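Local coordinates for cellulase (Uncultured bacterium, PDB 6XSO), which probably hydrolyses internal beta-1,4 bonds of cellulose and related plant cell-wall glucans and xylans, as a broad-specificity endoglucanase of glycoside hydrolase family 5, at residues H54-C57 with P61-K64; E66-M71 with K104-Y109. All blocks are in the same frame, centred on the assembly; numbering follows the deposited sequence. Where two conformers were deposited one is given.

Contact 1: residues H54-C57 with P61-K64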
ATOM      1  N   HIS A  54       6.816 -15.526 -11.763  1.00 28.24           N
ATOM      2  CA  HIS A  54       6.208 -14.840 -10.630  1.00 28.47           C
ATOM      3  C   HIS A  54       5.382 -13.656 -11.103  1.00 27.54           C
ATOM      4  O   HIS A  54       4.198 -13.538 -10.762  1.00 26.05           O
ATOM      5  CB  HIS A  54       7.362 -14.437  -9.714  1.00 26.34           C
ATOM      6  CG  HIS A  54       6.987 -13.618  -8.520  1.00 26.78           C
ATOM      7  ND1 HIS A  54       7.806 -13.552  -7.416  1.00 26.06           N
ATOM      8  CD2 HIS A  54       5.933 -12.807  -8.255  1.00 25.36           C
ATOM      9  CE1 HIS A  54       7.265 -12.753  -6.515  1.00 23.91           C
ATOM     10  NE2 HIS A  54       6.137 -12.280  -7.003  1.00 26.13           N
ATOM     11  N   GLU A  55       5.973 -12.799 -11.938  1.00 27.93           N
ATOM     12  CA  GLU A  55       5.328 -11.552 -12.335  1.00 26.80           C
ATOM     13  C   GLU A  55       4.050 -11.793 -13.122  1.00 26.81           C
ATOM     14  O   GLU A  55       3.114 -10.984 -13.039  1.00 26.38           O
ATOM     15  CB  GLU A  55       6.313 -10.736 -13.175  1.00 25.46           C
ATOM     16  CG  GLU A  55       5.813  -9.357 -13.582  1.00 24.61           C
ATOM     17  CD  GLU A  55       6.934  -8.420 -13.992  1.00 24.78           C
ATOM     18  OE1 GLU A  55       8.113  -8.852 -13.983  1.00 27.88           O
ATOM     19  OE2 GLU A  55       6.634  -7.261 -14.382  1.00 25.04           O
ATOM     20  N   THR A  56       3.982 -12.893 -13.863  1.00 27.19           N
ATOM     21  CA  THR A  56       2.871 -13.169 -14.765  1.00 29.71           C
ATOM     22  C   THR A  56       1.888 -14.225 -14.248  1.00 27.70           C
ATOM     23  O   THR A  56       0.950 -14.578 -14.969  1.00 30.78           O
ATOM     24  CB  THR A  56       3.397 -13.598 -16.152  1.00 28.97           C
ATOM     25  OG1 THR A  56       4.021 -14.893 -16.087  1.00 31.41           O
ATOM     26  CG2 THR A  56       4.418 -12.590 -16.704  1.00 33.11           C
ATOM     27  N   CYS A  57       2.055 -14.731 -13.026  1.00 27.72           N
ATOM     28  CA  CYS A  57       1.248 -15.887 -12.642  1.00 29.53           C
ATOM     29  C   CYS A  57      -0.219 -15.553 -12.403  1.00 28.12           C
ATOM     30  O   CYS A  57      -1.039 -16.474 -12.394  1.00 30.93           O
ATOM     31  CB  CYS A  57       1.870 -16.627 -11.459  1.00 30.83           C
ATOM     32  SG  CYS A  57       1.663 -15.889  -9.867  1.00 33.70           S
ATOM     33  N   PRO A  61       0.946  -9.001 -17.713  1.00 27.95           N
ATOM     34  CA  PRO A  61       2.156  -9.168 -18.524  1.00 28.96           C
ATOM     35  C   PRO A  61       3.393  -8.676 -17.783  1.00 23.98           C
ATOM     36  O   PRO A  61       3.316  -7.983 -16.769  1.00 27.39           O
ATOM     37  CB  PRO A  61       1.876  -8.268 -19.731  1.00 26.64           C
ATOM     38  CG  PRO A  61       1.038  -7.135 -19.125  1.00 26.43           C
ATOM     39  CD  PRO A  61       0.174  -7.794 -18.081  1.00 27.58           C
ATOM     40  N   VAL A  62       4.556  -9.049 -18.325  1.00 28.97           N
ATOM     41  CA  VAL A  62       5.810  -8.465 -17.862  1.00 27.43           C
ATOM     42  C   VAL A  62       5.751  -6.955 -18.042  1.00 25.58           C
ATOM     43  O   VAL A  62       5.463  -6.455 -19.135  1.00 28.64           O
ATOM     44  CB  VAL A  62       6.996  -9.088 -18.612  1.00 31.18           C
ATOM     45  CG1 VAL A  62       8.287  -8.341 -18.299  1.00 29.99           C
ATOM     46  CG2 VAL A  62       7.144 -10.567 -18.238  1.00 34.18           C
ATOM     47  N   THR A  63       6.021  -6.223 -16.963  1.00 25.76           N
ATOM     48  CA  THR A  63       5.814  -4.780 -16.959  1.00 24.57           C
ATOM     49  C   THR A  63       6.887  -4.099 -17.807  1.00 24.97           C
ATOM     50  O   THR A  63       8.046  -4.523 -17.830  1.00 28.19           O
ATOM     51  CB  THR A  63       5.906  -4.273 -15.528  1.00 25.52           C
ATOM     52  OG1 THR A  63       4.992  -4.986 -14.665  1.00 25.60           O
ATOM     53  CG2 THR A  63       5.552  -2.786 -15.413  1.00 24.97           C
ATOM     54  N   LYS A  64       6.498  -3.042 -18.514  1.00 25.41           N
ATOM     55  CA  LYS A  64       7.393  -2.266 -19.357  1.00 27.34           C
ATOM     56  C   LYS A  64       7.327  -0.800 -18.968  1.00 25.68           C
ATOM     57  O   LYS A  64       6.320  -0.332 -18.424  1.00 25.93           O
ATOM     58  CB  LYS A  64       7.026  -2.391 -20.841  1.00 29.62           C
ATOM     59  CG  LYS A  64       7.293  -3.775 -21.393  1.00 32.04           C
ATOM     60  CD  LYS A  64       7.187  -3.816 -22.892  1.00 45.79           C
ATOM     61  CE  LYS A  64       5.754  -3.688 -23.347  1.00 40.87           C
ATOM     62  NZ  LYS A  64       5.707  -3.577 -24.836  1.00 38.62           N
TER
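Carboxylate oxygen OE2 of E55 is gripped by two donors of one residue: the backbone N of T63 lies 2.8 Å from it, and the hydroxyl OG1 of T63 is also 2.8 Å from that E55 OE2. The two come from different directions. The amide's hydrogen bond, nearly straight at 164°, reaches the oxygen from above the carboxylate plane, 48° out of it, whereas the hydroxyl meets it nearly along its C-O axis. T63 can present both donors because OG1 sits beside its own backbone N (chi1 -54°). E55 answers with an outstretched chain, CG opposite the backbone N, which carries the carboxylate from the last turn of helix 51-55 over to the loop, where the two side chains cross at about a right angle. The other oxygen, OE1, forms a salt bridge with R102, whose NH2 also donates to the carbonyl O of T63, so the arginine binds both partners and would be expected to stabilise the negative charge of this buried glutamate. With an alanine here, N and OG1 of T63 would probably lose their shared acceptor, and R102 its salt bridge to this side of the loop. Next to this polar pair, methyl CG2 of T56 packs 3.7 Å from CG2 of V62, a small apolar contact near the surface; the T56 hydroxyl turns back to the carbonyl O of V52 in helix 51-55. The CA atoms of T56 and P61 lie 5.5 Å apart where the loop doubles back. In the family 5 TIM barrel this ties together the two ends of a short loop in the long connection from strand 31-34 to helix 66-73.

Contact 2: residues E66-M71 with K104-Y109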
ATOM      1  N   GLU A  66       6.941   1.967 -20.613  0.55 23.77           N
ATOM      2  CA  GLU A  66       6.012   2.853 -21.300  0.55 25.29           C
ATOM      3  C   GLU A  66       4.695   2.979 -20.548  0.55 25.05           C
ATOM      4  O   GLU A  66       4.055   4.039 -20.593  0.55 25.35           O
ATOM      5  CB  GLU A  66       5.796   2.328 -22.715  0.55 25.90           C
ATOM      6  CG  GLU A  66       6.991   2.513 -23.640  0.55 24.23           C
ATOM      7  CD  GLU A  66       8.210   1.631 -23.351  0.55 31.29           C
ATOM      8  OE1 GLU A  66       8.084   0.481 -22.839  0.55 23.22           O
ATOM      9  OE2 GLU A  66       9.318   2.112 -23.675  0.55 40.04           O
ATOM     10  N   LEU A  67       4.267   1.915 -19.869  1.00 24.48           N
ATOM     11  CA  LEU A  67       3.058   1.987 -19.056  1.00 22.36           C
ATOM     12  C   LEU A  67       3.079   3.197 -18.127  1.00 23.69           C
ATOM     13  O   LEU A  67       2.060   3.867 -17.941  1.00 22.04           O
ATOM     14  CB  LEU A  67       2.913   0.708 -18.223  1.00 21.97           C
ATOM     15  CG  LEU A  67       1.797   0.675 -17.187  1.00 23.14           C
ATOM     16  CD1 LEU A  67       0.417   0.757 -17.826  1.00 23.80           C
ATOM     17  CD2 LEU A  67       1.945  -0.619 -16.333  1.00 24.67           C
ATOM     18  N   PHE A  68       4.222   3.482 -17.511  1.00 22.20           N
ATOM     19  CA  PHE A  68       4.275   4.562 -16.532  1.00 22.18           C
ATOM     20  C   PHE A  68       4.386   5.929 -17.193  1.00 22.03           C
ATOM     21  O   PHE A  68       3.898   6.911 -16.623  1.00 23.19           O
ATOM     22  CB  PHE A  68       5.360   4.272 -15.503  1.00 21.88           C
ATOM     23  CG  PHE A  68       5.119   2.982 -14.755  1.00 23.03           C
ATOM     24  CD1 PHE A  68       3.972   2.811 -13.995  1.00 24.85           C
ATOM     25  CD2 PHE A  68       5.991   1.922 -14.888  1.00 24.74           C
ATOM     26  CE1 PHE A  68       3.738   1.615 -13.331  1.00 23.56           C
ATOM     27  CE2 PHE A  68       5.754   0.725 -14.227  1.00 23.50           C
ATOM     28  CZ  PHE A  68       4.630   0.577 -13.459  1.00 22.92           C
ATOM     29  N   LYS A  69       5.008   6.013 -18.371  1.00 21.61           N
ATOM     30  CA  LYS A  69       4.917   7.234 -19.172  1.00 19.73           C
ATOM     31  C   LYS A  69       3.461   7.574 -19.433  1.00 24.06           C
ATOM     32  O   LYS A  69       3.043   8.729 -19.279  1.00 22.16           O
ATOM     33  CB  LYS A  69       5.677   7.044 -20.478  1.00 23.12           C
ATOM     34  CG  LYS A  69       5.648   8.249 -21.448  1.00 24.73           C
ATOM     35  CD  LYS A  69       6.469   7.952 -22.721  1.00 26.80           C
ATOM     36  CE  LYS A  69       6.482   9.129 -23.708  1.00 28.52           C
ATOM     37  NZ  LYS A  69       5.110   9.361 -24.213  1.00 27.26           N
ATOM     38  N   MET A  70       2.663   6.568 -19.785  1.00 22.43           N
ATOM     39  CA  MET A  70       1.243   6.788 -20.046  1.00 23.36           C
ATOM     40  C   MET A  70       0.515   7.252 -18.788  1.00 21.92           C
ATOM     41  O   MET A  70      -0.287   8.194 -18.833  1.00 22.60           O
ATOM     42  CB  MET A  70       0.618   5.493 -20.578  1.00 23.36           C
ATOM     43  CG  MET A  70      -0.833   5.653 -21.004  1.00 23.63           C
ATOM     44  SD  MET A  70      -1.560   4.100 -21.564  1.00 25.67           S
ATOM     45  CE  MET A  70      -1.805   3.243 -20.017  1.00 23.46           C
ATOM     46  N   MET A  71       0.766   6.590 -17.654  1.00 22.85           N
ATOM     47  CA  MET A  71       0.128   6.992 -16.403  1.00 20.25           C
ATOM     48  C   MET A  71       0.479   8.433 -16.053  1.00 22.36           C
ATOM     49  O   MET A  71      -0.395   9.231 -15.686  1.00 21.74           O
ATOM     50  CB  MET A  71       0.566   6.048 -15.276  1.00 21.88           C
ATOM     51  CG  MET A  71      -0.049   4.672 -15.375  1.00 22.83           C
ATOM     52  SD  MET A  71      -1.788   4.707 -14.888  1.00 24.34           S
ATOM     53  CE  MET A  71      -2.308   3.089 -15.468  1.00 24.78           C
ATOM     54  N   LYS A 104      13.821  -3.742  -8.627  1.00 26.56           N
ATOM     55  CA  LYS A 104      14.509  -2.482  -8.893  1.00 25.57           C
ATOM     56  C   LYS A 104      14.225  -1.957 -10.303  1.00 24.61           C
ATOM     57  O   LYS A 104      14.049  -0.747 -10.488  1.00 26.29           O
ATOM     58  CB  LYS A 104      16.005  -2.662  -8.643  1.00 31.22           C
ATOM     59  CG  LYS A 104      16.808  -1.373  -8.699  1.00 33.62           C
ATOM     60  CD  LYS A 104      18.297  -1.637  -8.482  1.00 33.73           C
ATOM     61  CE  LYS A 104      19.109  -0.341  -8.485  1.00 47.07           C
ATOM     62  NZ  LYS A 104      18.907   0.504  -9.713  1.00 49.55           N
ATOM     63  N   GLU A 105      14.179  -2.838 -11.311  1.00 26.54           N
ATOM     64  CA  GLU A 105      13.815  -2.392 -12.659  1.00 23.08           C
ATOM     65  C   GLU A 105      12.452  -1.706 -12.674  1.00 25.31           C
ATOM     66  O   GLU A 105      12.276  -0.662 -13.321  1.00 26.67           O
ATOM     67  CB  GLU A 105      13.817  -3.563 -13.649  1.00 25.43           C
ATOM     68  CG  GLU A 105      15.210  -4.074 -13.994  1.00 28.79           C
ATOM     69  CD  GLU A 105      15.238  -5.389 -14.785  1.00 33.10           C
ATOM     70  OE1 GLU A 105      14.178  -6.025 -14.968  1.00 32.69           O
ATOM     71  OE2 GLU A 105      16.344  -5.813 -15.191  1.00 34.72           O
ATOM     72  N   VAL A 106      11.455  -2.308 -12.022  1.00 26.45           N
ATOM     73  CA  VAL A 106      10.119  -1.727 -12.055  1.00 22.88           C
ATOM     74  C   VAL A 106      10.102  -0.389 -11.326  1.00 24.65           C
ATOM     75  O   VAL A 106       9.488   0.581 -11.796  1.00 23.81           O
ATOM     76  CB  VAL A 106       9.088  -2.735 -11.511  1.00 23.59           C
ATOM     77  CG1 VAL A 106       7.709  -2.109 -11.476  1.00 26.17           C
ATOM     78  CG2 VAL A 106       9.092  -3.978 -12.390  1.00 25.19           C
ATOM     79  N   VAL A 107      10.768  -0.308 -10.169  1.00 24.28           N
ATOM     80  CA  VAL A 107      10.888   0.969  -9.467  1.00 23.28           C
ATOM     81  C   VAL A 107      11.514   2.018 -10.377  1.00 21.62           C
ATOM     82  O   VAL A 107      11.040   3.161 -10.446  1.00 23.33           O
ATOM     83  CB  VAL A 107      11.694   0.778  -8.171  1.00 24.38           C
ATOM     84  CG1 VAL A 107      12.003   2.107  -7.533  1.00 26.10           C
ATOM     85  CG2 VAL A 107      10.902  -0.129  -7.233  1.00 24.98           C
ATOM     86  N   ASP A 108      12.587   1.641 -11.088  1.00 24.48           N
ATOM     87  CA  ASP A 108      13.235   2.554 -12.014  1.00 23.08           C
ATOM     88  C   ASP A 108      12.257   3.043 -13.071  1.00 25.19           C
ATOM     89  O   ASP A 108      12.274   4.224 -13.443  1.00 24.68           O
ATOM     90  CB  ASP A 108      14.431   1.860 -12.677  1.00 24.60           C
ATOM     91  CG  ASP A 108      15.617   1.707 -11.740  1.00 25.47           C
ATOM     92  OD1 ASP A 108      15.683   2.426 -10.714  1.00 27.31           O
ATOM     93  OD2 ASP A 108      16.508   0.860 -12.028  1.00 32.44           O
ATOM     94  N   TYR A 109      11.388   2.155 -13.564  1.00 22.68           N
ATOM     95  CA  TYR A 109      10.430   2.572 -14.582  1.00 22.09           C
ATOM     96  C   TYR A 109       9.538   3.685 -14.047  1.00 23.14           C
ATOM     97  O   TYR A 109       9.128   4.589 -14.792  1.00 24.45           O
ATOM     98  CB  TYR A 109       9.505   1.414 -14.962  1.00 24.74           C
ATOM     99  CG  TYR A 109      10.106   0.187 -15.600  1.00 24.20           C
ATOM    100  CD1 TYR A 109      11.367   0.195 -16.178  1.00 25.34           C
ATOM    101  CD2 TYR A 109       9.368  -0.984 -15.654  1.00 27.62           C
ATOM    102  CE1 TYR A 109      11.886  -0.956 -16.769  1.00 28.51           C
ATOM    103  CE2 TYR A 109       9.867  -2.125 -16.244  1.00 26.08           C
ATOM    104  CZ  TYR A 109      11.130  -2.116 -16.777  1.00 26.49           C
ATOM    105  OH  TYR A 109      11.643  -3.266 -17.360  1.00 29.50           O
TER
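The F68 ring takes the methylene CB of Y109 obliquely, its CD2 3.6 Å from that Y109 CB, while CD2 of L67 lies over one of the ring's faces, offset toward the rim. The Y109 ring meets CE2 of F68 at its edge, near its plane, and has the carbonyl O of E105 over one face, 3.1 Å above the plane and likewise offset toward the rim. These are two neighbouring outer helices of the TIM barrel, 66-73 and 97-111, packed side by side against its strands. F68 also rests on I79 and V106 on V81, both of strand 78-81, so the phenyl ring fills the groove between the helices and the strand that joins them. The F68 ring is directed there with CG beside the backbone N (chi1 -60°). The side chains meet through apolar atoms, though CB of F68 also lies 3.8 Å from O of Y109; the polar end of Y109 leads away, its OH bonded to NH1 of R102. On the side away from helix 66-73, K104 and D108 form a weakly hydrogen-bonded salt bridge, and both bond to OH of Y164. Deeper in, the V106 methyl CG1 stands 4.4 Å from CE2 of F68.

Contact 1 is a partly buried loop contact in the connection ahead of helix 66-73, and contact 2 a buried helix-helix packing that begins only after that connection is complete. Their chemistry follows their places: in 54-57 with 61-64 a carboxylate holds irregular backbone by hydrogen bonds, whereas 66-71 and 104-109 meet through hydrocarbon against the barrel wall. The two touch directly, since CG2 of T63 packs 3.7 Å from CE2 of F68 and O of T63 lies 3.4 Å from CE2 of Y109. Helix 66-73 follows almost directly on the loop of contact 1, and R102 of helix 97-111 is a polar partner common to both.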